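Local coordinates for protein putative uronate isomerase (PDB 4NAR) that probably acts as a lactate racemase-like enzyme, although its true substrate and activity remain to be established, at residues A[8-12]-A[13-17]; A[85-88]-A[89-93]; A[333-336]-A[337-341]; A[343-346]-A[347-351]. All coordinates share one frame; numbering follows the deposited sequence.

Contact 1: residues A[8-12]-A[13-17]; sequences DPLTE and EKIKE
Thr11 caps the start of helix 12-24 by holding the amide of Lys14, a local contact in which the loop after strand 5-6 turns into the helix. The hydroxyl OG1 accepts from Lys14 N at 3.0 Å, and the bond is nearly straight (171°). It gets there because OG1 stands between the backbone N and the carbonyl carbon (chi1 67°), which turns it back over the first turn. Threonine suits an N-cap, since its short side chain offers an acceptor to an amide that has no preceding helical carbonyl. Regular helical bonding starts at the same residue: Thr11 O receives Ile15 N at 2.9 Å, and Glu12 O receives Lys16 N at 2.8 Å. On the buried side Leu10 reaches forward, CG anti to the backbone N (chi1 169°), so that its methyl CD2 lies 3.7 Å from Ile15 CG1 while CD1 rests near CB of Lys14. Leu10 and Ile15 cross at about a right angle, and Leu10 also touches Pro233 and Leu236 of strand 231-240. Shortening Leu10 to an alanine is likely to uncover Ile15 CG1 and open a gap toward that strand. On the side facing helix 45-58, CB, CG and CD of Lys16 run over Glu12 O, and its NZ stays 4.3 Å from Glu12 OE1, beyond salt-bridge distance; that carboxylate oxygen is hydrogen-bonded to Asn51. The arrangement is a threonine N-cap combined with a hydrophobic staple between Leu10 and Ile15, at the start of helix 12-24.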
loop_
_atom_site.group_PDB
_atom_site.type_symbol
_atom_site.label_atom_id
_atom_site.label_comp_id
_atom_site.label_asym_id
_atom_site.label_seq_id
_atom_site.Cartn_x
_atom_site.Cartn_y
_atom_site.Cartn_z
ATOM N N ASP A 8 -7.477 21.972 8.734
ATOM C CA ASP A 8 -6.344 22.307 7.881
ATOM C C ASP A 8 -5.509 23.315 8.657
ATOM O O ASP A 8 -5.726 24.524 8.541
ATOM C CB ASP A 8 -6.821 22.876 6.540
ATOM C CG ASP A 8 -5.683 23.035 5.509
ATOM O OD1 ASP A 8 -4.496 22.709 5.798
ATOM O OD2 ASP A 8 -5.997 23.479 4.374
ATOM N N PRO A 9 -4.586 22.814 9.500
ATOM C CA PRO A 9 -4.425 21.364 9.710
ATOM C C PRO A 9 -5.379 20.803 10.776
ATOM O O PRO A 9 -5.876 21.564 11.618
ATOM C CB PRO A 9 -2.977 21.243 10.192
ATOM C CG PRO A 9 -2.731 22.561 10.936
ATOM C CD PRO A 9 -3.540 23.608 10.182
ATOM N N LEU A 10 -5.643 19.495 10.724
ATOM C CA LEU A 10 -6.373 18.816 11.791
ATOM C C LEU A 10 -5.439 18.728 12.995
ATOM O O LEU A 10 -4.283 18.303 12.857
ATOM C CB LEU A 10 -6.795 17.419 11.349
ATOM C CG LEU A 10 -7.337 16.502 12.440
ATOM C CD1 LEU A 10 -8.653 17.046 12.962
ATOM C CD2 LEU A 10 -7.494 15.073 11.911
ATOM N N THR A 11 -5.912 19.149 14.169
ATOM C CA THR A 11 -5.016 19.281 15.323
ATOM C C THR A 11 -5.049 18.097 16.269
ATOM O O THR A 11 -6.065 17.395 16.365
ATOM C CB THR A 11 -5.316 20.542 16.162
ATOM O OG1 THR A 11 -6.598 20.409 16.801
ATOM C CG2 THR A 11 -5.260 21.806 15.288
ATOM N N GLU A 12 -3.936 17.895 16.976
ATOM C CA GLU A 12 -3.871 16.907 18.050
ATOM C C GLU A 12 -5.005 17.125 19.068
ATOM O O GLU A 12 -5.594 16.162 19.574
ATOM C CB GLU A 12 -2.508 16.941 18.752
ATOM C CG GLU A 12 -2.140 15.609 19.397
ATOM C CD GLU A 12 -0.862 15.656 20.226
ATOM O OE1 GLU A 12 -0.831 14.962 21.267
ATOM O OE2 GLU A 12 0.109 16.356 19.834
ATOM N N GLU A 13 -5.327 18.387 19.345
ATOM C CA GLU A 13 -6.392 18.698 20.295
ATOM C C GLU A 13 -7.736 18.153 19.831
ATOM O O GLU A 13 -8.429 17.487 20.608
ATOM C CB GLU A 13 -6.491 20.203 20.566
ATOM C CG GLU A 13 -6.781 20.517 22.036
ATOM C CD GLU A 13 -7.971 21.451 22.238
ATOM O OE1 GLU A 13 -7.927 22.588 21.712
ATOM O OE2 GLU A 13 -8.943 21.049 22.931
ATOM N N LYS A 14 -8.102 18.446 18.581
ATOM C CA LYS A 14 -9.336 17.919 17.993
ATOM C C LYS A 14 -9.311 16.387 17.967
ATOM O O LYS A 14 -10.298 15.736 18.319
ATOM C CB LYS A 14 -9.552 18.446 16.565
ATOM C CG LYS A 14 -10.190 19.838 16.438
ATOM C CD LYS A 14 -10.112 20.348 14.978
ATOM C CE LYS A 14 -11.483 20.380 14.308
ATOM N NZ LYS A 14 -12.284 19.179 14.680
ATOM N N ILE A 15 -8.183 15.818 17.541
ATOM C CA ILE A 15 -8.028 14.364 17.481
ATOM C C ILE A 15 -8.294 13.750 18.855
ATOM O O ILE A 15 -9.124 12.836 18.977
ATOM C CB ILE A 15 -6.632 13.963 16.947
ATOM C CG1 ILE A 15 -6.574 14.187 15.428
ATOM C CG2 ILE A 15 -6.295 12.518 17.315
ATOM C CD1 ILE A 15 -5.165 14.172 14.856
ATOM N N LYS A 16 -7.628 14.290 19.878
ATOM C CA LYS A 16 -7.845 13.882 21.272
ATOM C C LYS A 16 -9.320 13.915 21.723
ATOM O O LYS A 16 -9.798 12.974 22.378
ATOM C CB LYS A 16 -6.964 14.710 22.217
ATOM C CG LYS A 16 -5.524 14.226 22.280
ATOM C CD LYS A 16 -4.539 15.338 22.670
ATOM C CE LYS A 16 -4.449 15.541 24.181
ATOM N NZ LYS A 16 -3.242 16.356 24.544
ATOM N N GLU A 17 -10.033 14.980 21.357
ATOM C CA GLU A 17 -11.460 15.099 21.667
ATOM C C GLU A 17 -12.253 13.962 21.021
ATOM O O GLU A 17 -13.142 13.382 21.639
ATOM C CB GLU A 17 -12.009 16.468 21.226
ATOM C CG GLU A 17 -13.549 16.553 21.123
ATOM C CD GLU A 17 -14.273 16.597 22.484
ATOM O OE1 GLU A 17 -14.486 17.714 23.026
ATOM O OE2 GLU A 17 -14.653 15.515 23.000
#

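Contact 2: residues A[85-88]-A[89-93]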
loop_
_atom_site.group_PDB
_atom_site.type_symbol
_atom_site.label_atom_id
_atom_site.label_comp_id
_atom_site.label_asym_id
_atom_site.label_seq_id
_atom_site.Cartn_x
_atom_site.Cartn_y
_atom_site.Cartn_z
ATOM N N LEU A 85 4.172 4.518 16.714
ATOM C CA LEU A 85 3.032 4.605 17.616
ATOM C C LEU A 85 3.146 5.784 18.579
ATOM O O LEU A 85 2.131 6.265 19.112
ATOM C CB LEU A 85 2.879 3.291 18.380
ATOM C CG LEU A 85 2.600 2.101 17.450
ATOM C CD1 LEU A 85 2.549 0.752 18.191
ATOM C CD2 LEU A 85 1.303 2.360 16.643
ATOM N N GLY A 86 4.380 6.254 18.772
ATOM C CA GLY A 86 4.679 7.241 19.787
ATOM C C GLY A 86 4.508 6.641 21.172
ATOM O O GLY A 86 4.148 7.336 22.125
ATOM N N ILE A 87 4.757 5.337 21.284
ATOM C CA ILE A 87 4.640 4.626 22.558
ATOM C C ILE A 87 5.959 3.899 22.864
ATOM O O ILE A 87 6.553 3.280 21.975
ATOM C CB ILE A 87 3.483 3.604 22.517
ATOM C CG1 ILE A 87 2.184 4.288 22.074
ATOM C CG2 ILE A 87 3.312 2.924 23.871
ATOM C CD1 ILE A 87 0.949 3.356 22.056
ATOM N N SER A 88 6.424 3.969 24.109
ATOM C CA SER A 88 7.711 3.363 24.453
ATOM C C SER A 88 7.582 1.852 24.621
ATOM O O SER A 88 6.544 1.354 25.069
ATOM C CB SER A 88 8.276 3.981 25.735
ATOM O OG SER A 88 9.323 3.188 26.282
ATOM N N ARG A 89 8.642 1.127 24.262
ATOM C CA ARG A 89 8.706 -0.314 24.489
ATOM C C ARG A 89 8.650 -0.635 25.983
ATOM O O ARG A 89 8.257 -1.739 26.384
ATOM C CB ARG A 89 10.005 -0.869 23.914
ATOM C CG ARG A 89 11.169 0.096 24.082
ATOM C CD ARG A 89 12.471 -0.598 24.355
ATOM N NE ARG A 89 13.011 -1.304 23.196
ATOM C CZ ARG A 89 13.708 -0.731 22.214
ATOM N NH1 ARG A 89 13.927 0.588 22.213
ATOM N NH2 ARG A 89 14.171 -1.480 21.217
ATOM N N ASN A 90 9.047 0.333 26.805
ATOM C CA ASN A 90 9.170 0.088 28.234
ATOM C C ASN A 90 7.873 0.225 29.017
ATOM O O ASN A 90 7.875 0.125 30.244
ATOM C CB ASN A 90 10.272 0.950 28.859
ATOM C CG ASN A 90 11.666 0.489 28.461
ATOM O OD1 ASN A 90 12.004 -0.697 28.575
ATOM N ND2 ASN A 90 12.478 1.428 27.974
ATOM N N GLU A 91 6.762 0.456 28.331
ATOM C CA GLU A 91 5.485 0.367 29.026
ATOM C C GLU A 91 5.161 -1.119 29.154
ATOM O O GLU A 91 5.133 -1.833 28.150
ATOM C CB GLU A 91 4.389 1.067 28.236
ATOM C CG GLU A 91 4.840 2.337 27.522
ATOM C CD GLU A 91 4.413 3.604 28.240
ATOM O OE1 GLU A 91 3.787 3.494 29.322
ATOM O OE2 GLU A 91 4.691 4.711 27.715
ATOM N N ARG A 92 4.954 -1.619 30.368
ATOM C CA ARG A 92 4.341 -2.941 30.452
ATOM C C ARG A 92 2.859 -2.680 30.258
ATOM O O ARG A 92 2.408 -1.545 30.473
ATOM C CB ARG A 92 4.546 -3.623 31.805
ATOM C CG ARG A 92 5.241 -4.992 31.676
ATOM C CD ARG A 92 4.330 -6.052 31.046
ATOM N NE ARG A 92 5.065 -7.256 30.640
ATOM C CZ ARG A 92 4.631 -8.506 30.831
ATOM N NH1 ARG A 92 3.458 -8.737 31.425
ATOM N NH2 ARG A 92 5.370 -9.536 30.428
ATOM N N ARG A 93 2.132 -3.710 29.833
ATOM C CA ARG A 93 0.784 -3.608 29.245
ATOM C C ARG A 93 0.844 -3.378 27.726
ATOM O O ARG A 93 -0.176 -3.476 27.036
ATOM C CB ARG A 93 -0.109 -2.526 29.907
ATOM C CG ARG A 93 -0.086 -2.534 31.453
ATOM C CD ARG A 93 -1.396 -2.050 32.066
ATOM N NE ARG A 93 -1.394 -2.148 33.529
ATOM C CZ ARG A 93 -1.525 -3.283 34.222
ATOM N NH1 ARG A 93 -1.660 -4.451 33.595
ATOM N NH2 ARG A 93 -1.515 -3.252 35.552
#
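Ser88 OG accepts a hydrogen bond from Asn90 N at 2.9 Å, the shorter of the two bonds that shape this type I beta turn from Ser88 to Glu91. The turn belongs to the surface loop between helix 78-85 and strand 94-97. Its closing bond, Glu91 N to Ser88 O, is straight but weak at 3.4 Å; the side-chain bond adds a second tie across the turn. With OG anti to the backbone N (chi1 164°), the hydroxyl is swung forward along the chain to the amide of Asn90. This is an ST turn, and serine suits its first position because it is small and carries an acceptor one bond beyond CB. Without the hydroxyl, as with an alanine here, Asn90 N would probably lose its side-chain acceptor and the turn would depend on its weak closing bond. Farther out, Arg89 leads away from the turn to a salt bridge with Glu82 of helix 78-85, while Glu91 OE1 is hydrogen-bonded to the hydroxyl of Tyr53 on helix 45-58. Glu91 CG, anti to the carbonyl carbon (chi1 -37°), is carried toward Ile87 and Ser88 O, and the bend at chi2 turns the carboxylate; the Ile87 and Glu91 side chains cross at about a right angle. Ile87 is buried, packing on Tyr53 and on Phe64 of strand 63-68. It offers Glu91 its branch methyl, CG2 lying 4.0 Å from Glu91 CG.

Contact 3: residues A[333-336]-A[337-341]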
loop_
_atom_site.group_PDB
_atom_site.type_symbol
_atom_site.label_atom_id
_atom_site.label_comp_id
_atom_site.label_asym_id
_atom_site.label_seq_id
_atom_site.Cartn_x
_atom_site.Cartn_y
_atom_site.Cartn_z
ATOM N N ASP A 333 1.562 -8.003 -21.867
ATOM C CA ASP A 333 1.460 -9.093 -22.837
ATOM C C ASP A 333 2.652 -10.046 -22.798
ATOM O O ASP A 333 2.494 -11.247 -23.023
ATOM C CB ASP A 333 1.186 -8.578 -24.257
ATOM C CG ASP A 333 -0.266 -8.151 -24.449
ATOM O OD1 ASP A 333 -1.130 -8.507 -23.607
ATOM O OD2 ASP A 333 -0.545 -7.455 -25.451
ATOM N N TYR A 334 3.835 -9.526 -22.488
ATOM C CA TYR A 334 4.990 -10.390 -22.268
ATOM C C TYR A 334 4.779 -11.272 -21.036
ATOM O O TYR A 334 5.137 -12.456 -21.033
ATOM C CB TYR A 334 6.266 -9.565 -22.097
ATOM C CG TYR A 334 7.479 -10.408 -21.784
ATOM C CD1 TYR A 334 8.372 -10.778 -22.783
ATOM C CD2 TYR A 334 7.726 -10.853 -20.490
ATOM C CE1 TYR A 334 9.487 -11.570 -22.492
ATOM C CE2 TYR A 334 8.822 -11.641 -20.190
ATOM C CZ TYR A 334 9.707 -11.993 -21.189
ATOM O OH TYR A 334 10.804 -12.769 -20.871
ATOM N N VAL A 335 4.209 -10.691 -19.982
ATOM C CA VAL A 335 4.080 -11.396 -18.708
ATOM C C VAL A 335 3.023 -12.513 -18.777
ATOM O O VAL A 335 3.239 -13.624 -18.273
ATOM C CB VAL A 335 3.829 -10.400 -17.546
ATOM C CG1 VAL A 335 3.639 -11.123 -16.210
ATOM C CG2 VAL A 335 4.989 -9.412 -17.467
ATOM N N LYS A 336 1.899 -12.221 -19.425
ATOM C CA LYS A 336 0.875 -13.235 -19.676
ATOM C C LYS A 336 1.460 -14.419 -20.430
ATOM O O LYS A 336 1.139 -15.570 -20.138
ATOM C CB LYS A 336 -0.278 -12.648 -20.485
ATOM C CG LYS A 336 -1.270 -11.867 -19.653
ATOM C CD LYS A 336 -1.939 -10.815 -20.515
ATOM C CE LYS A 336 -3.369 -10.580 -20.088
ATOM N NZ LYS A 336 -4.310 -10.978 -21.177
ATOM N N TRP A 337 2.321 -14.121 -21.400
ATOM C CA TRP A 337 3.008 -15.151 -22.161
ATOM C C TRP A 337 3.951 -15.949 -21.256
ATOM O O TRP A 337 4.036 -17.180 -21.337
ATOM C CB TRP A 337 3.791 -14.516 -23.308
ATOM C CG TRP A 337 4.783 -15.455 -23.938
ATOM C CD1 TRP A 337 4.528 -16.387 -24.912
ATOM C CD2 TRP A 337 6.185 -15.558 -23.641
ATOM N NE1 TRP A 337 5.688 -17.061 -25.235
ATOM C CE2 TRP A 337 6.723 -16.569 -24.470
ATOM C CE3 TRP A 337 7.047 -14.889 -22.758
ATOM C CZ2 TRP A 337 8.072 -16.929 -24.447
ATOM C CZ3 TRP A 337 8.388 -15.253 -22.726
ATOM C CH2 TRP A 337 8.888 -16.263 -23.566
ATOM N N TYR A 338 4.663 -15.240 -20.391
ATOM C CA TYR A 338 5.619 -15.875 -19.486
ATOM C C TYR A 338 4.880 -16.827 -18.527
ATOM O O TYR A 338 5.419 -17.856 -18.114
ATOM C CB TYR A 338 6.382 -14.793 -18.715
ATOM C CG TYR A 338 7.483 -15.300 -17.818
ATOM C CD1 TYR A 338 7.243 -15.582 -16.477
ATOM C CD2 TYR A 338 8.777 -15.464 -18.295
ATOM C CE1 TYR A 338 8.259 -16.030 -15.635
ATOM C CE2 TYR A 338 9.800 -15.916 -17.460
ATOM C CZ TYR A 338 9.528 -16.193 -16.130
ATOM O OH TYR A 338 10.516 -16.649 -15.297
ATOM N N LEU A 339 3.643 -16.475 -18.179
ATOM C CA LEU A 339 2.833 -17.306 -17.292
ATOM C C LEU A 339 2.213 -18.524 -17.995
ATOM O O LEU A 339 1.878 -19.523 -17.346
ATOM C CB LEU A 339 1.774 -16.464 -16.574
ATOM C CG LEU A 339 2.460 -15.529 -15.572
ATOM C CD1 LEU A 339 1.567 -14.342 -15.251
ATOM C CD2 LEU A 339 2.805 -16.277 -14.308
ATOM N N LYS A 340 2.060 -18.443 -19.313
ATOM C CA LYS A 340 1.724 -19.642 -20.062
ATOM C C LYS A 340 2.882 -20.616 -19.930
ATOM O O LYS A 340 2.667 -21.800 -19.687
ATOM C CB LYS A 340 1.422 -19.329 -21.527
ATOM C CG LYS A 340 0.089 -18.631 -21.719
ATOM C CD LYS A 340 -1.005 -19.304 -20.890
ATOM C CE LYS A 340 -2.240 -18.407 -20.739
ATOM N NZ LYS A 340 -3.437 -19.170 -20.260
ATOM N N LYS A 341 4.107 -20.103 -20.045
ATOM C CA LYS A 341 5.316 -20.919 -19.898
ATOM C C LYS A 341 5.589 -21.361 -18.457
ATOM O O LYS A 341 6.074 -22.471 -18.221
ATOM C CB LYS A 341 6.539 -20.163 -20.426
ATOM C CG LYS A 341 6.756 -20.270 -21.920
ATOM C CD LYS A 341 8.089 -19.615 -22.294
ATOM C CE LYS A 341 9.205 -20.040 -21.317
ATOM N NZ LYS A 341 10.167 -18.922 -21.028
#
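Tyr334 and Trp337, three residues apart on one helix, both send their side chains out with CG anti to the backbone N (chi1 177° and 166°), which brings the two rings together. Trp337 CE3 lies over the centre of one face of the tyrosine ring, and Trp337 CZ3 is 3.8 Å from Tyr334 CZ. The planes meet obliquely at 57°, with the centroid of the tyrosine ring 5.3 Å from that of the six-membered tryptophan ring. The indole also presents its edge to a backbone oxygen, Tyr334 O lying in its plane 3.5 Å from CE3, while Lys341 CD covers one indole face near the rim, 3.3 Å above the plane. The broad, flat tryptophan can thus touch both the ring and the main chain of the preceding turn. All of this rides on helix 332-341, where Tyr338 N bonds to Tyr334 O at 2.9 Å and Leu339 N to Val335 O at 2.9 Å, the i to i+4 pattern of an alpha-helix. The buried face bears smaller apolar groups. Val335 and Leu339 lie side by side and point the same way, Val335 CG1 being 3.9 Å from Leu339 CD1, and the branched side chains fit against Ala350 of helix 347-357. Tyr338 has its ring edge-to-face with Phe345 and stacked with His342. The tyrosine-tryptophan pair is joined by Phe362, which meets Tyr334 edge-to-face, and His330 stacks on the same tyrosine.

Contact 4: residues A[343-346]-A[347-351]; sequences PDFN and KNVAA. With SO4 (sulfate ion), chain B.
One side-chain oxygen, Asn346 OD1, takes two backbone amides of the first turn of helix 347-357 at once. Val349 N reaches it at 3.0 Å in the plane of the carboxamide, and the bond is fairly straight (164°); Asn348 N is 2.9 Å away, but its strongly bent approach makes that bond weak. Asn346 is thus the N-cap of the helix. With CG anti to the backbone N (chi1 -179°) the carboxamide extends over the helix end. Asparagine reaches one bond farther than serine or threonine, so that its OD1 can sit between two amides. The backbone oxygen of the same residue starts the regular pattern, with Ala350 N bonding to Asn346 O at 3.0 Å. Alongside the cap, Phe345 carries the apolar part: its CE1 lies 3.7 Å from Val349 CG1, and the two side chains cross at about a right angle. The ring edge also faces Ala350 N, which is 4.1 Å from Phe345 CE1. Asn348 turns its side chain away from the cap, and its ND2 donates to O3 of a sulfate ion at 3.3 Å; the ion, probably from the crystallisation liquor, is bound as well by Thr72, His180 and Trp283. Lys347 makes a cation-pi contact with Trp181 of helix 173-186, the helix that also supplies Asp177 beside Asn346 and Asn348. Helix 318-327 touches Phe345 and Val349, and helix 332-341 packs through Val335 and Leu339 on Ala350.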
loop_
_atom_site.group_PDB
_atom_site.type_symbol
_atom_site.label_atom_id
_atom_site.label_comp_id
_atom_site.label_asym_id
_atom_site.label_seq_id
_atom_site.Cartn_x
_atom_site.Cartn_y
_atom_site.Cartn_z
ATOM N N PRO A 343 3.374 -21.478 -15.349
ATOM C CA PRO A 343 2.040 -21.272 -14.759
ATOM C C PRO A 343 2.056 -21.218 -13.228
ATOM O O PRO A 343 1.100 -20.716 -12.622
ATOM C CB PRO A 343 1.233 -22.484 -15.261
ATOM C CG PRO A 343 2.073 -23.087 -16.416
ATOM C CD PRO A 343 3.497 -22.790 -16.018
ATOM N N ASP A 344 3.132 -21.712 -12.617
ATOM C CA ASP A 344 3.292 -21.644 -11.166
ATOM C C ASP A 344 3.882 -20.315 -10.650
ATOM O O ASP A 344 3.941 -20.092 -9.435
ATOM C CB ASP A 344 4.180 -22.792 -10.691
ATOM C CG ASP A 344 5.568 -22.753 -11.325
ATOM O OD1 ASP A 344 5.713 -22.162 -12.430
ATOM O OD2 ASP A 344 6.516 -23.319 -10.731
ATOM N N PHE A 345 4.323 -19.440 -11.555
ATOM C CA PHE A 345 5.011 -18.212 -11.149
ATOM C C PHE A 345 4.081 -17.316 -10.338
ATOM O O PHE A 345 2.886 -17.191 -10.656
ATOM C CB PHE A 345 5.543 -17.458 -12.369
ATOM C CG PHE A 345 6.486 -16.337 -12.028
ATOM C CD1 PHE A 345 6.028 -15.021 -11.947
ATOM C CD2 PHE A 345 7.839 -16.595 -11.793
ATOM C CE1 PHE A 345 6.907 -13.979 -11.640
ATOM C CE2 PHE A 345 8.726 -15.556 -11.486
ATOM C CZ PHE A 345 8.259 -14.252 -11.403
ATOM N N ASN A 346 4.634 -16.712 -9.289
ATOM C CA ASN A 346 3.854 -15.910 -8.353
ATOM C C ASN A 346 3.215 -14.663 -8.992
ATOM O O ASN A 346 3.916 -13.791 -9.514
ATOM C CB ASN A 346 4.720 -15.490 -7.165
ATOM C CG ASN A 346 3.944 -14.670 -6.153
ATOM O OD1 ASN A 346 3.819 -13.441 -6.288
ATOM N ND2 ASN A 346 3.395 -15.347 -5.141
ATOM N N LYS A 347 1.891 -14.558 -8.901
ATOM C CA LYS A 347 1.160 -13.498 -9.586
ATOM C C LYS A 347 1.301 -12.096 -8.983
ATOM O O LYS A 347 1.059 -11.091 -9.677
ATOM C CB LYS A 347 -0.310 -13.893 -9.742
ATOM C CG LYS A 347 -0.514 -14.917 -10.852
ATOM C CD LYS A 347 -1.936 -15.433 -10.900
ATOM C CE LYS A 347 -2.065 -16.561 -11.920
ATOM N NZ LYS A 347 -2.436 -16.018 -13.246
ATOM N N ASN A 348 1.694 -12.027 -7.711
ATOM C CA ASN A 348 1.941 -10.751 -7.043
ATOM C C ASN A 348 3.190 -10.105 -7.667
ATOM O O ASN A 348 3.142 -8.960 -8.142
ATOM C CB ASN A 348 2.100 -10.957 -5.521
ATOM C CG ASN A 348 1.984 -9.650 -4.713
ATOM O OD1 ASN A 348 2.037 -8.530 -5.257
ATOM N ND2 ASN A 348 1.834 -9.797 -3.397
ATOM N N VAL A 349 4.294 -10.849 -7.678
ATOM C CA VAL A 349 5.489 -10.461 -8.432
ATOM C C VAL A 349 5.172 -10.151 -9.909
ATOM O O VAL A 349 5.651 -9.147 -10.463
ATOM C CB VAL A 349 6.567 -11.565 -8.375
ATOM C CG1 VAL A 349 7.751 -11.226 -9.298
ATOM C CG2 VAL A 349 7.027 -11.787 -6.936
ATOM N N ALA A 350 4.369 -11.010 -10.540
ATOM C CA ALA A 350 3.985 -10.781 -11.929
ATOM C C ALA A 350 3.289 -9.428 -12.073
ATOM O O ALA A 350 3.618 -8.633 -12.969
ATOM C CB ALA A 350 3.079 -11.914 -12.447
ATOM N N ALA A 351 2.330 -9.160 -11.190
ATOM C CA ALA A 351 1.602 -7.892 -11.249
ATOM C C ALA A 351 2.550 -6.702 -11.005
ATOM O O ALA A 351 2.468 -5.671 -11.690
ATOM C CB ALA A 351 0.424 -7.892 -10.246
HETATM S S SO4 B . 1.883 -6.104 -0.847
HETATM O O1 SO4 B . 0.447 -6.113 -1.173
HETATM O O2 SO4 B . 2.045 -6.042 0.614
HETATM O O3 SO4 B . 2.509 -7.318 -1.392
HETATM O O4 SO4 B . 2.518 -4.919 -1.463
#

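From the N terminus, contact 1 starts helix 12-24 just after edge strand 5-6, and contact 2 follows in the loop leading from helix 78-85 to the other edge strand, 94-97, of the same mixed sheet. Helix 45-58 receives side chains from both, though their nearest atoms stay about 9 Å apart. Contacts 3 and 4 come much later and lie on two consecutive helices, 332-341 and 347-357, joined by a short loop: 333-341 ends one helix, and 343-351 begins the next. They touch directly, Leu339 CD2 meeting Phe345 CB at 3.6 Å. All four run in series, none enclosing or crossing another, and contacts 1 and 3 lie about 50 Å apart between centres.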